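Local atomic coordinates of probable 2-dehydro-3-deoxygalactonokinase DgoK1 (Sinorhizobium meliloti, PDB entry 3T69), a protein that probably phosphorylates 2-dehydro-3-deoxy-D-galactonate at the expense of ATP, the second step in breaking down D-galactonate. Residues 121-126 and 166-171; 150-155 and 171-176; 82-87 and 113-118; 144-149 and 156-161; 207-212 and 247-252. One frame throughout, in Å; residues are numbered along the deposited sequence.

Contact 1 (121-126 and 166-171)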
# COMPACT_ATOMS: atom_id res chain seq x y z
N HIS B 121 -7.81 -17.28 -4.68
CA HIS B 121 -8.38 -16.98 -3.33
C HIS B 121 -7.80 -17.78 -2.15
O HIS B 121 -8.52 -18.08 -1.21
CB HIS B 121 -9.90 -17.09 -3.31
CG HIS B 121 -10.58 -16.48 -4.50
ND1 HIS B 121 -10.46 -15.14 -4.82
CD2 HIS B 121 -11.37 -17.03 -5.46
CE1 HIS B 121 -11.17 -14.89 -5.92
NE2 HIS B 121 -11.73 -16.02 -6.33
N PRO B 122 -6.48 -18.10 -2.17
CA PRO B 122 -5.91 -18.68 -0.93
C PRO B 122 -6.09 -17.73 0.23
O PRO B 122 -5.92 -16.54 0.05
CB PRO B 122 -4.41 -18.78 -1.25
CG PRO B 122 -4.15 -17.81 -2.36
CD PRO B 122 -5.43 -17.83 -3.18
N ASP B 123 -6.41 -18.22 1.41
CA ASP B 123 -6.59 -17.33 2.57
C ASP B 123 -6.39 -17.94 3.94
O ASP B 123 -6.49 -19.15 4.15
CB ASP B 123 -7.92 -16.59 2.52
CG ASP B 123 -7.78 -15.14 2.95
OD1 ASP B 123 -6.94 -14.80 3.80
OD2 ASP B 123 -8.51 -14.31 2.39
N VAL B 124 -6.09 -17.08 4.89
CA VAL B 124 -5.53 -17.58 6.14
C VAL B 124 -5.96 -16.74 7.33
O VAL B 124 -6.18 -15.54 7.21
CB VAL B 124 -4.01 -17.68 5.94
CG1 VAL B 124 -3.21 -16.72 6.86
CG2 VAL B 124 -3.61 -19.13 5.94
N MET B 125 -6.17 -17.38 8.47
CA MET B 125 -6.65 -16.64 9.65
C MET B 125 -6.15 -17.37 10.85
O MET B 125 -6.24 -18.58 10.91
CB MET B 125 -8.17 -16.41 9.66
CG MET B 125 -9.06 -17.31 10.54
SD MET B 125 -10.83 -16.86 10.78
CE MET B 125 -11.30 -16.53 9.11
N ARG B 126 -5.49 -16.65 11.73
CA ARG B 126 -4.99 -17.21 12.96
C ARG B 126 -5.45 -16.32 14.17
O ARG B 126 -4.80 -15.32 14.49
CB ARG B 126 -3.47 -17.33 12.81
CG ARG B 126 -2.86 -18.53 13.42
CD ARG B 126 -1.36 -18.63 13.25
NE ARG B 126 -0.96 -19.55 12.19
CZ ARG B 126 -1.18 -20.88 12.16
NH1 ARG B 126 -1.79 -21.50 13.16
NH2 ARG B 126 -0.75 -21.60 11.11
N PHE B 166 -13.90 -17.10 3.59
CA PHE B 166 -13.58 -15.77 4.04
C PHE B 166 -12.56 -15.03 3.17
O PHE B 166 -11.95 -15.63 2.28
CB PHE B 166 -13.10 -15.85 5.46
CG PHE B 166 -11.85 -16.62 5.63
CD1 PHE B 166 -11.87 -18.02 5.70
CD2 PHE B 166 -10.63 -15.95 5.79
CE1 PHE B 166 -10.69 -18.75 5.91
CE2 PHE B 166 -9.44 -16.66 6.00
CZ PHE B 166 -9.46 -18.07 6.06
N SER B 167 -12.37 -13.74 3.45
CA SER B 167 -11.49 -12.87 2.69
C SER B 167 -10.70 -11.89 3.57
O SER B 167 -11.30 -11.06 4.27
CB SER B 167 -12.35 -12.03 1.75
OG SER B 167 -12.83 -12.81 0.65
N THR B 168 -9.37 -11.95 3.54
CA THR B 168 -8.57 -10.92 4.19
C THR B 168 -8.46 -9.70 3.30
O THR B 168 -8.50 -9.82 2.04
CB THR B 168 -7.21 -11.43 4.43
OG1 THR B 168 -7.33 -12.67 5.12
CG2 THR B 168 -6.36 -10.46 5.29
N PHE B 169 -8.34 -8.54 3.93
CA PHE B 169 -8.00 -7.30 3.28
C PHE B 169 -6.99 -6.70 4.20
O PHE B 169 -7.21 -6.65 5.41
CB PHE B 169 -9.22 -6.40 3.19
CG PHE B 169 -10.22 -6.83 2.13
CD1 PHE B 169 -10.14 -6.34 0.85
CD2 PHE B 169 -11.26 -7.70 2.44
CE1 PHE B 169 -11.05 -6.72 -0.12
CE2 PHE B 169 -12.17 -8.08 1.49
CZ PHE B 169 -12.06 -7.57 0.18
N MET B 170 -5.84 -6.28 3.68
CA MET B 170 -4.73 -5.93 4.57
C MET B 170 -4.71 -4.44 4.89
O MET B 170 -3.64 -3.81 4.97
CB MET B 170 -3.37 -6.48 4.08
CG MET B 170 -2.95 -6.24 2.61
SD MET B 170 -1.38 -7.08 2.20
CE MET B 170 -0.22 -6.08 3.10
N THR B 171 -5.91 -3.89 5.12
CA THR B 171 -6.09 -2.44 5.23
C THR B 171 -5.32 -1.84 6.40
O THR B 171 -4.66 -0.84 6.24
CB THR B 171 -7.61 -2.02 5.21
OG1 THR B 171 -8.24 -2.54 6.34
CG2 THR B 171 -8.36 -2.64 4.00

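Contact 2 (150-155 and 171-176)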
# COMPACT_ATOMS: atom_id res chain seq x y z
N GLY B 150 -8.98 -4.76 11.77
CA GLY B 150 -7.66 -4.88 12.46
C GLY B 150 -6.49 -4.69 11.46
O GLY B 150 -6.71 -4.32 10.33
N THR B 151 -5.24 -4.92 11.86
CA THR B 151 -4.14 -5.00 10.90
C THR B 151 -4.54 -5.71 9.60
O THR B 151 -4.26 -5.21 8.51
CB THR B 151 -2.98 -5.79 11.45
OG1 THR B 151 -2.61 -5.24 12.71
CG2 THR B 151 -1.81 -5.68 10.54
N HIS B 152 -5.15 -6.89 9.72
CA HIS B 152 -5.68 -7.63 8.59
C HIS B 152 -7.20 -7.78 8.81
O HIS B 152 -7.64 -8.28 9.83
CB HIS B 152 -5.05 -9.04 8.46
CG HIS B 152 -3.56 -9.04 8.19
ND1 HIS B 152 -2.78 -10.15 8.46
CD2 HIS B 152 -2.73 -8.11 7.68
CE1 HIS B 152 -1.52 -9.89 8.12
NE2 HIS B 152 -1.46 -8.65 7.67
N SER B 153 -8.01 -7.34 7.88
CA SER B 153 -9.41 -7.28 8.21
C SER B 153 -10.13 -8.49 7.64
O SER B 153 -10.04 -8.76 6.46
CB SER B 153 -10.00 -5.95 7.73
OG SER B 153 -11.41 -6.02 7.76
N LYS B 154 -10.81 -9.25 8.45
CA LYS B 154 -11.42 -10.44 7.90
C LYS B 154 -12.91 -10.28 7.54
O LYS B 154 -13.66 -9.65 8.30
CB LYS B 154 -11.15 -11.61 8.86
CG LYS B 154 -9.97 -12.47 8.43
CD LYS B 154 -8.61 -12.06 8.92
CE LYS B 154 -7.67 -12.55 7.87
NZ LYS B 154 -6.25 -12.73 8.21
N TRP B 155 -13.33 -10.79 6.40
CA TRP B 155 -14.77 -10.82 6.05
C TRP B 155 -15.23 -12.27 5.90
O TRP B 155 -14.76 -12.98 5.02
CB TRP B 155 -15.07 -10.01 4.79
CG TRP B 155 -15.09 -8.47 5.06
CD1 TRP B 155 -14.03 -7.69 5.46
CD2 TRP B 155 -16.21 -7.60 4.96
NE1 TRP B 155 -14.43 -6.39 5.61
CE2 TRP B 155 -15.76 -6.30 5.31
CE3 TRP B 155 -17.56 -7.78 4.64
CZ2 TRP B 155 -16.62 -5.19 5.34
CZ3 TRP B 155 -18.41 -6.70 4.66
CH2 TRP B 155 -17.93 -5.40 4.99
N THR B 171 -5.91 -3.89 5.12
CA THR B 171 -6.09 -2.44 5.23
C THR B 171 -5.32 -1.84 6.40
O THR B 171 -4.66 -0.84 6.24
CB THR B 171 -7.61 -2.02 5.21
OG1 THR B 171 -8.24 -2.54 6.34
CG2 THR B 171 -8.36 -2.64 4.00
N GLY B 172 -5.35 -2.45 7.56
CA GLY B 172 -4.58 -1.88 8.66
C GLY B 172 -3.08 -1.79 8.47
O GLY B 172 -2.47 -0.80 8.80
N GLU B 173 -2.47 -2.87 7.98
CA GLU B 173 -1.02 -2.92 7.71
C GLU B 173 -0.63 -1.96 6.57
O GLU B 173 0.46 -1.33 6.61
CB GLU B 173 -0.57 -4.36 7.39
CG GLU B 173 0.94 -4.57 7.37
CD GLU B 173 1.38 -6.04 7.20
OE1 GLU B 173 0.56 -6.87 6.73
OE2 GLU B 173 2.56 -6.34 7.53
N LEU B 174 -1.51 -1.82 5.58
CA LEU B 174 -1.32 -0.82 4.55
C LEU B 174 -1.42 0.57 5.14
O LEU B 174 -0.58 1.42 4.84
CB LEU B 174 -2.30 -0.99 3.38
CG LEU B 174 -2.10 -2.22 2.49
CD1 LEU B 174 -3.15 -2.38 1.41
CD2 LEU B 174 -0.68 -2.25 1.86
N PHE B 175 -2.39 0.82 6.00
CA PHE B 175 -2.46 2.16 6.60
C PHE B 175 -1.14 2.49 7.28
O PHE B 175 -0.54 3.52 6.99
CB PHE B 175 -3.67 2.34 7.54
CG PHE B 175 -3.69 3.69 8.21
CD1 PHE B 175 -3.03 3.88 9.43
CD2 PHE B 175 -4.35 4.76 7.61
CE1 PHE B 175 -3.04 5.13 10.06
CE2 PHE B 175 -4.37 6.00 8.22
CZ PHE B 175 -3.70 6.21 9.46
N ASP B 176 -0.68 1.58 8.13
CA ASP B 176 0.59 1.79 8.84
C ASP B 176 1.78 1.99 7.95
O ASP B 176 2.54 2.96 8.14
CB ASP B 176 0.82 0.75 9.94
CG ASP B 176 -0.04 1.04 11.16
OD1 ASP B 176 -1.08 0.37 11.35
OD2 ASP B 176 0.27 2.02 11.89

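Contact 3 (82-87 and 113-118)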
# COMPACT_ATOMS: atom_id res chain seq x y z
N ALA B 82 0.87 -24.16 15.14
CA ALA B 82 -0.43 -24.81 15.38
C ALA B 82 -0.94 -25.11 13.98
O ALA B 82 -0.35 -24.69 13.02
CB ALA B 82 -1.35 -23.86 16.13
N GLY B 83 -2.00 -25.82 13.78
CA GLY B 83 -2.25 -26.04 12.35
C GLY B 83 -3.19 -25.03 11.75
O GLY B 83 -3.24 -23.88 12.17
N TYR B 84 -3.97 -25.50 10.77
CA TYR B 84 -5.07 -24.74 10.25
C TYR B 84 -6.10 -25.79 9.99
O TYR B 84 -5.77 -26.92 9.59
CB TYR B 84 -4.74 -24.14 8.89
CG TYR B 84 -3.84 -22.95 8.81
CD1 TYR B 84 -2.65 -23.00 8.07
CD2 TYR B 84 -4.20 -21.74 9.42
CE1 TYR B 84 -1.81 -21.87 7.97
CE2 TYR B 84 -3.38 -20.61 9.32
CZ TYR B 84 -2.19 -20.68 8.59
OH TYR B 84 -1.39 -19.54 8.49
N ILE B 85 -7.36 -25.45 10.19
CA ILE B 85 -8.41 -26.35 9.80
C ILE B 85 -8.92 -25.68 8.56
O ILE B 85 -9.10 -24.43 8.48
CB ILE B 85 -9.54 -26.47 10.88
CG1 ILE B 85 -9.03 -27.09 12.17
CG2 ILE B 85 -10.74 -27.27 10.33
CD1 ILE B 85 -9.97 -26.81 13.42
N GLU B 86 -9.20 -26.50 7.57
CA GLU B 86 -9.58 -25.96 6.32
C GLU B 86 -11.11 -25.72 6.25
O GLU B 86 -11.89 -26.35 6.98
CB GLU B 86 -8.94 -26.79 5.22
CG GLU B 86 -9.67 -27.96 4.68
CD GLU B 86 -9.06 -28.34 3.29
OE1 GLU B 86 -9.31 -27.56 2.31
OE2 GLU B 86 -8.28 -29.36 3.22
N THR B 87 -11.50 -24.73 5.45
CA THR B 87 -12.86 -24.28 5.38
C THR B 87 -13.51 -25.00 4.22
O THR B 87 -12.87 -25.32 3.26
CB THR B 87 -12.93 -22.77 5.07
OG1 THR B 87 -12.25 -22.50 3.83
CG2 THR B 87 -12.33 -21.97 6.18
N GLY B 113 -5.51 -22.12 13.34
CA GLY B 113 -6.27 -21.12 12.60
C GLY B 113 -7.18 -21.78 11.58
O GLY B 113 -7.32 -22.99 11.59
N LEU B 114 -7.78 -20.99 10.70
CA LEU B 114 -8.45 -21.51 9.52
C LEU B 114 -7.73 -21.18 8.19
O LEU B 114 -7.17 -20.12 8.02
CB LEU B 114 -9.91 -21.03 9.47
CG LEU B 114 -10.80 -21.25 10.70
CD1 LEU B 114 -12.18 -20.66 10.49
CD2 LEU B 114 -10.97 -22.70 11.02
N ALA B 115 -7.77 -22.09 7.24
CA ALA B 115 -7.24 -21.83 5.92
C ALA B 115 -8.30 -22.07 4.86
O ALA B 115 -9.02 -23.07 4.91
CB ALA B 115 -6.03 -22.70 5.64
N GLN B 116 -8.37 -21.14 3.91
CA GLN B 116 -9.11 -21.32 2.71
C GLN B 116 -8.10 -21.74 1.65
O GLN B 116 -7.22 -20.98 1.28
CB GLN B 116 -9.83 -20.02 2.36
CG GLN B 116 -10.97 -20.20 1.36
CD GLN B 116 -11.73 -18.90 1.08
OE1 GLN B 116 -12.94 -18.84 1.30
NE2 GLN B 116 -11.02 -17.86 0.59
N ARG B 117 -8.18 -22.99 1.22
CA ARG B 117 -7.17 -23.58 0.32
C ARG B 117 -7.36 -23.31 -1.19
O ARG B 117 -6.45 -23.52 -1.97
CB ARG B 117 -7.00 -25.07 0.61
CG ARG B 117 -6.25 -25.33 1.90
CD ARG B 117 -5.68 -26.76 2.04
NE ARG B 117 -4.35 -26.69 2.67
CZ ARG B 117 -3.21 -26.70 1.98
NH1 ARG B 117 -3.23 -26.83 0.63
NH2 ARG B 117 -2.05 -26.58 2.63
N ASP B 118 -8.53 -22.87 -1.60
CA ASP B 118 -8.74 -22.53 -3.00
C ASP B 118 -7.47 -21.90 -3.60
O ASP B 118 -6.96 -20.89 -3.10
CB ASP B 118 -9.92 -21.57 -3.08
CG ASP B 118 -10.33 -21.23 -4.50
OD1 ASP B 118 -11.51 -20.82 -4.64
OD2 ASP B 118 -9.51 -21.32 -5.48
O HOH W 1 -10.41 -24.91 1.60
O HOH W 2 -13.76 -21.73 1.49

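Contact 4 (144-149 and 156-161)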
# COMPACT_ATOMS: atom_id res chain seq x y z
N HIS B 144 -24.78 -15.42 8.21
CA HIS B 144 -24.29 -14.10 8.59
C HIS B 144 -23.10 -13.73 7.73
O HIS B 144 -22.47 -14.59 7.09
CB HIS B 144 -23.96 -14.05 10.09
CG HIS B 144 -25.09 -14.47 10.97
ND1 HIS B 144 -26.21 -13.69 11.18
CD2 HIS B 144 -25.28 -15.60 11.71
CE1 HIS B 144 -27.03 -14.32 12.01
NE2 HIS B 144 -26.49 -15.47 12.35
N LEU B 145 -22.82 -12.44 7.68
CA LEU B 145 -21.61 -11.92 7.08
C LEU B 145 -20.92 -11.02 8.10
O LEU B 145 -21.37 -9.93 8.39
CB LEU B 145 -21.95 -11.18 5.77
CG LEU B 145 -20.98 -10.31 4.96
CD1 LEU B 145 -19.60 -10.97 4.74
CD2 LEU B 145 -21.64 -9.95 3.61
N VAL B 146 -19.81 -11.50 8.64
CA VAL B 146 -19.14 -10.83 9.72
C VAL B 146 -17.85 -10.17 9.24
O VAL B 146 -17.03 -10.81 8.58
CB VAL B 146 -18.76 -11.87 10.79
CG1 VAL B 146 -18.19 -11.23 12.03
CG2 VAL B 146 -19.97 -12.79 11.13
N CYS B 147 -17.67 -8.91 9.61
CA CYS B 147 -16.49 -8.14 9.26
C CYS B 147 -15.68 -8.01 10.48
O CYS B 147 -16.18 -7.53 11.48
CB CYS B 147 -16.88 -6.75 8.72
SG CYS B 147 -15.63 -5.40 8.80
N MET B 148 -14.40 -8.39 10.41
CA MET B 148 -13.53 -8.35 11.59
C MET B 148 -12.29 -7.50 11.36
O MET B 148 -11.24 -8.03 11.11
CB MET B 148 -13.17 -9.80 12.04
CG MET B 148 -14.37 -10.80 11.98
SD MET B 148 -14.09 -12.55 12.29
CE MET B 148 -13.29 -12.31 13.85
N PRO B 149 -12.39 -6.16 11.48
CA PRO B 149 -11.32 -5.19 11.19
C PRO B 149 -10.10 -5.47 12.03
O PRO B 149 -10.21 -6.29 12.90
CB PRO B 149 -11.92 -3.88 11.66
CG PRO B 149 -12.96 -4.27 12.69
CD PRO B 149 -13.57 -5.47 12.06
N VAL B 156 -16.13 -12.71 6.78
CA VAL B 156 -16.43 -14.15 6.94
C VAL B 156 -17.91 -14.55 6.65
O VAL B 156 -18.83 -13.95 7.19
CB VAL B 156 -16.03 -14.59 8.36
CG1 VAL B 156 -16.08 -16.10 8.52
CG2 VAL B 156 -14.66 -14.06 8.69
N ARG B 157 -18.12 -15.53 5.78
CA ARG B 157 -19.45 -16.05 5.59
C ARG B 157 -19.66 -17.17 6.62
O ARG B 157 -19.09 -18.28 6.49
CB ARG B 157 -19.72 -16.56 4.14
CG ARG B 157 -18.82 -15.96 2.99
CD ARG B 157 -19.26 -16.26 1.50
NE ARG B 157 -19.99 -17.52 1.26
CZ ARG B 157 -19.49 -18.64 0.71
NH1 ARG B 157 -18.21 -18.72 0.35
NH2 ARG B 157 -20.29 -19.71 0.54
N LEU B 158 -20.49 -16.88 7.63
CA LEU B 158 -20.81 -17.79 8.75
C LEU B 158 -22.22 -18.41 8.62
O LEU B 158 -23.18 -17.71 8.32
CB LEU B 158 -20.69 -17.02 10.06
CG LEU B 158 -20.88 -17.77 11.37
CD1 LEU B 158 -20.06 -19.10 11.39
CD2 LEU B 158 -20.50 -16.87 12.52
N ALA B 159 -22.35 -19.71 8.78
CA ALA B 159 -23.67 -20.31 8.79
C ALA B 159 -23.75 -21.50 9.71
O ALA B 159 -23.15 -22.50 9.43
CB ALA B 159 -24.03 -20.74 7.41
N ASP B 160 -24.60 -21.45 10.72
CA ASP B 160 -24.74 -22.60 11.60
C ASP B 160 -23.49 -23.10 12.30
O ASP B 160 -23.22 -24.28 12.28
CB ASP B 160 -25.31 -23.79 10.84
CG ASP B 160 -26.53 -23.44 10.03
OD1 ASP B 160 -27.23 -22.48 10.37
OD2 ASP B 160 -26.79 -24.13 9.05
N ASP B 161 -22.70 -22.22 12.88
CA ASP B 161 -21.49 -22.69 13.52
C ASP B 161 -20.58 -23.30 12.47
O ASP B 161 -19.85 -24.23 12.71
CB ASP B 161 -21.81 -23.74 14.58
CG ASP B 161 -22.64 -23.18 15.75
OD1 ASP B 161 -23.40 -22.21 15.56
OD2 ASP B 161 -22.56 -23.75 16.85

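Contact 5 (207-212 and 247-252)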
# COMPACT_ATOMS: atom_id res chain seq x y z
N ARG B 207 -15.79 8.05 -2.17
CA ARG B 207 -15.24 8.13 -3.53
C ARG B 207 -14.45 6.87 -3.86
O ARG B 207 -14.50 6.39 -5.00
CB ARG B 207 -14.48 9.44 -3.84
CG ARG B 207 -13.55 9.97 -2.75
CD ARG B 207 -13.02 11.34 -3.14
NE ARG B 207 -12.85 11.47 -4.61
CZ ARG B 207 -12.21 12.48 -5.20
NH1 ARG B 207 -11.64 13.44 -4.47
NH2 ARG B 207 -12.11 12.53 -6.51
N THR B 208 -13.79 6.30 -2.86
CA THR B 208 -13.10 5.01 -3.08
C THR B 208 -14.04 3.79 -3.24
O THR B 208 -13.80 2.98 -4.14
CB THR B 208 -12.00 4.75 -2.07
OG1 THR B 208 -11.35 6.00 -1.78
CG2 THR B 208 -11.01 3.83 -2.64
N ARG B 209 -15.10 3.68 -2.41
CA ARG B 209 -16.06 2.57 -2.53
C ARG B 209 -16.75 2.61 -3.90
O ARG B 209 -17.00 1.56 -4.52
CB ARG B 209 -17.05 2.52 -1.31
CG ARG B 209 -18.18 1.44 -1.34
CD ARG B 209 -19.25 1.87 -2.32
NE ARG B 209 -20.56 1.26 -2.17
CZ ARG B 209 -20.90 0.04 -2.59
NH1 ARG B 209 -20.01 -0.77 -3.18
NH2 ARG B 209 -22.17 -0.38 -2.39
N GLU B 210 -17.01 3.82 -4.38
CA GLU B 210 -17.55 4.07 -5.73
C GLU B 210 -16.54 3.88 -6.90
O GLU B 210 -16.93 3.46 -8.00
CB GLU B 210 -18.16 5.48 -5.81
CG GLU B 210 -19.36 5.75 -4.83
CD GLU B 210 -19.77 7.25 -4.78
OE1 GLU B 210 -19.12 8.12 -5.43
OE2 GLU B 210 -20.76 7.58 -4.09
N ASN B 211 -15.25 4.19 -6.68
CA ASN B 211 -14.24 4.04 -7.74
C ASN B 211 -13.00 3.22 -7.33
O ASN B 211 -11.89 3.73 -7.36
CB ASN B 211 -13.79 5.40 -8.20
CG ASN B 211 -14.94 6.26 -8.65
OD1 ASN B 211 -15.52 6.01 -9.71
ND2 ASN B 211 -15.27 7.31 -7.85
N PRO B 212 -13.17 1.96 -6.95
CA PRO B 212 -12.02 1.15 -6.58
C PRO B 212 -10.79 1.28 -7.54
O PRO B 212 -9.66 1.39 -7.08
CB PRO B 212 -12.59 -0.26 -6.61
CG PRO B 212 -13.87 -0.18 -7.40
CD PRO B 212 -14.40 1.15 -7.01
N LEU B 247 -11.95 1.02 0.06
CA LEU B 247 -11.50 -0.02 -0.90
C LEU B 247 -11.84 -1.40 -0.41
O LEU B 247 -12.44 -2.21 -1.15
CB LEU B 247 -10.00 0.14 -1.18
CG LEU B 247 -9.28 -0.87 -2.04
CD1 LEU B 247 -9.85 -0.95 -3.41
CD2 LEU B 247 -7.91 -0.37 -2.13
N GLU B 248 -11.49 -1.67 0.84
CA GLU B 248 -12.00 -2.88 1.52
C GLU B 248 -13.49 -3.17 1.28
O GLU B 248 -13.89 -4.31 0.99
CB GLU B 248 -11.85 -2.75 3.01
CG GLU B 248 -12.34 -4.01 3.71
CD GLU B 248 -11.90 -4.07 5.15
OE1 GLU B 248 -10.85 -3.46 5.48
OE2 GLU B 248 -12.61 -4.74 5.95
N ILE B 249 -14.32 -2.14 1.40
CA ILE B 249 -15.74 -2.44 1.38
C ILE B 249 -16.19 -2.74 -0.00
O ILE B 249 -16.94 -3.71 -0.23
CB ILE B 249 -16.55 -1.33 1.97
CG1 ILE B 249 -16.24 -1.20 3.46
CG2 ILE B 249 -18.04 -1.56 1.68
CD1 ILE B 249 -16.63 0.15 3.96
N ALA B 250 -15.72 -1.93 -0.94
CA ALA B 250 -15.85 -2.25 -2.36
C ALA B 250 -15.59 -3.71 -2.59
O ALA B 250 -16.39 -4.37 -3.19
CB ALA B 250 -14.88 -1.43 -3.18
N GLY B 251 -14.46 -4.20 -2.08
CA GLY B 251 -14.07 -5.58 -2.28
C GLY B 251 -14.96 -6.57 -1.55
O GLY B 251 -15.44 -7.57 -2.13
N ALA B 252 -15.16 -6.32 -0.25
CA ALA B 252 -16.14 -7.09 0.50
C ALA B 252 -17.47 -7.16 -0.29
O ALA B 252 -18.04 -8.26 -0.49
CB ALA B 252 -16.35 -6.46 1.82

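Contact 1 (121-126 and 166-171)
The ring of Phe166 carries the methyl of Met125 on one face, CE standing 3.4 Å above the plane over the ring centre, while Val124 CA lies in the plane at its edge. This CH-pi contact, with the sulfur farther above the same ring (a Met-aromatic pair), joins the two sheets of a sugar-kinase chain assigned to the ASKHA family: strand 123-125 of one passes strand 162-169 of the other at 83°, so no shared ladder forms, and side chains of one strand reach side chains and backbone of the other. Met125 bends at chi3 (47°) to lay its flexible, polarisable end on the ring. The second flat group is the Asp123 carboxylate. OD2 takes the N-H of Thr168 on its syn side at 2.8 Å, 25° out of the carboxylate plane, and OD1 gives its anti lone pair to Val124 N at 2.7 Å. A short acid with two acceptor oxygens suits a buried place where backbone N-H groups need partners. Replacement by alanine removes both oxygens and would probably leave Thr168 N and Val124 N without these acceptors. Beside the carboxylate, Asp123 CB rests 3.8 Å from Phe166 CE2.

Contact 2 (150-155 and 171-176)
His152 NE2 donates to Glu173 OE1 over 2.9 Å, in a His-carboxylate hydrogen bond that is fairly straight (162° at the hydrogen). The acceptor lies in the plane of the imidazole, yet the histidine reaches the carboxylate from above its plane, and the two planes stand 43° apart. Glu173 gets there with CG anti to its backbone N (chi1 -169°) and an extended chain, so that it runs side by side with the histidine. The backbones meet too. The N-H groups in the first turn of a helix lack partners one turn back, and that of Glu173 finds Thr151 O at 3.0 Å, on a carbonyl lone pair. Nearby, Thr151 CG2 touches Glu173 CB at 3.6 Å. Gly172 suits its place because its CA lies 3.9 Å from Thr151 CA, where any CB would clash with Gly150 O and Thr151 CA. The hydroxyls of Thr171 and Ser153 both hydrogen-bond Glu248. The other carboxylate oxygen, Glu173 OE2, accepts from Ile183 N of the second subunit. One carboxylate thus links the loop before strand 153-159 to the dimer partner, and its position in the first turn of helix 171-181 is likely to be electrostatically favourable.

Contact 3 (82-87 and 113-118)
Tyr84 sets its ring edge-on to the backbone of Gly113, whose carbonyl carbon lies near the ring plane, while its CB meets Ala115 CB at 3.8 Å. Small residues suit these two places: a CB on Gly113 would come tight against Tyr84 CD2. Tyr84 shares a sheet face with Ala115 and Glu86, and its ring also forms a cation-pi contact with Arg126. A serine in its place would probably leave that guanidinium without its aromatic partner and open a gap beside Ala115. Past the strand end, Arg117 crosses Glu86 at about a right angle, and the carboxylate meets aliphatic carbon, OE1 lying 3.7 Å from Arg117 CD; the charged end of Arg117 meets a bound sulfate ion instead. A water joins Glu86 OE1 and Thr87 O to Arg117 N. On the opposite face the branched, apolar Ile85 and Leu114 suit a buried side, CB to CD2 4.0 Å. Between the two faces runs a parallel ladder of four backbone bonds, among them Ile85 N to Gly113 O at 2.8 Å. Strand 84-86 pairs with one side of strand 108-116 and antiparallel strand 123-125 with the other, while Leu227 and Leu228 of the second subunit pack on Tyr84 and Ala115.

Contact 4 (144-149 and 156-161)
His144 and Leu158 form one hydrogen-bonded pair of an antiparallel ladder, Val146 and Val156 the next, and Leu145 faces Arg157 between them as a non-hydrogen-bonded pair. Together they knit the beta hairpin of strands 143-148 and 153-159, whose short segments here run at 140° to each other. Each hydrogen-bonded pair exchanges two bonds: His144 N reaches Leu158 O at 2.8 Å and Leu158 N returns to His144 O, while Val146 and Val156 trade N-H and carbonyl groups in the same way. At the non-hydrogen-bonded pair Leu145 CA makes a CA-H...O contact with Val156 O. One face of the hairpin is chiefly apolar. Val146 CG2 touches Leu158 CD2 at 4.3 Å, and Met148, its chain extended at chi2 (173°), brings SD to 3.9 Å from Val156 CG2, the two side chains meeting at a slant. Beta-branched valines suit extended strands, and the supple thioether fits itself against Val156. Arg157 leaves from the other face, where a long charged chain can reach solvent; Leu145 shares that face and brings CD1 near Val156 O. Helix 128-139 packs on the apolar face, Leu132 touching both Met148 and Val156. Within the sheet, strand 261-264 pairs in parallel with strand 143-148, and strand 162-169 lies along the far side of strand 153-159.

Contact 5 (207-212 and 247-252)
Ala250 sets its methyl against the backbone of the facing segment, CB lying 3.9 Å from Arg209 O, and that small side chain lets Ala250 CA and Arg209 CA approach to 4.8 Å. Pro212 adds its ring just past the end of helix 199-210: its CB touches Ala250 CB and, also at 4.3 Å, Leu247 CD1. Thr208 crosses Leu247 at a slant, CG2 to CB 4.1 Å. The methyl faces across because the hydroxyl, anti to the carbonyl carbon (chi1 -37°), turns back to bond Ala204 O in its own helix; threonine thus offers an apolar surface with its polar atom satisfied. Arg209 contributes aliphatic carbon, CG lying 4.3 Å from Ile249 CG2. Behind this first shell Asn211 closes the helix: Arg207 O accepts both its backbone N at 2.9 Å and its ND2 at 3.1 Å, ND2 arriving on a carbonyl lone pair. This probably steadies the turn that presents Pro212. Ala213 and Thr216 of the second subunit pack beside Pro212, Ala250 and Leu247. With no hydrogen bond between its segments, the contact is characteristic of close helix packing through a small residue, and it joins helices 199-210 and 233-252 next to the dimer interface.

In the fold
Along the chain, contact 3 closes before contact 1 opens, contact 4 is nested inside contact 1, contact 2 alternates with both in segment order, and contact 5 comes last. Contact 3 lies in the larger sheet; contact 1, centre to centre about 11 Å away, links that sheet through strand 123-125 to the second, in which contact 4 builds neighbouring strands. Contacts 1 and 2, centres about 10 Å apart, share Thr171, where strand 162-169 gives way to helix 171-181. Contact 5 adjoins contact 2 through the buried side chain of Glu248. Contacts 3 and 5 have centres about 27 Å apart, yet all but contact 4 touch the second subunit, so dimerisation engages both sheet and helical parts.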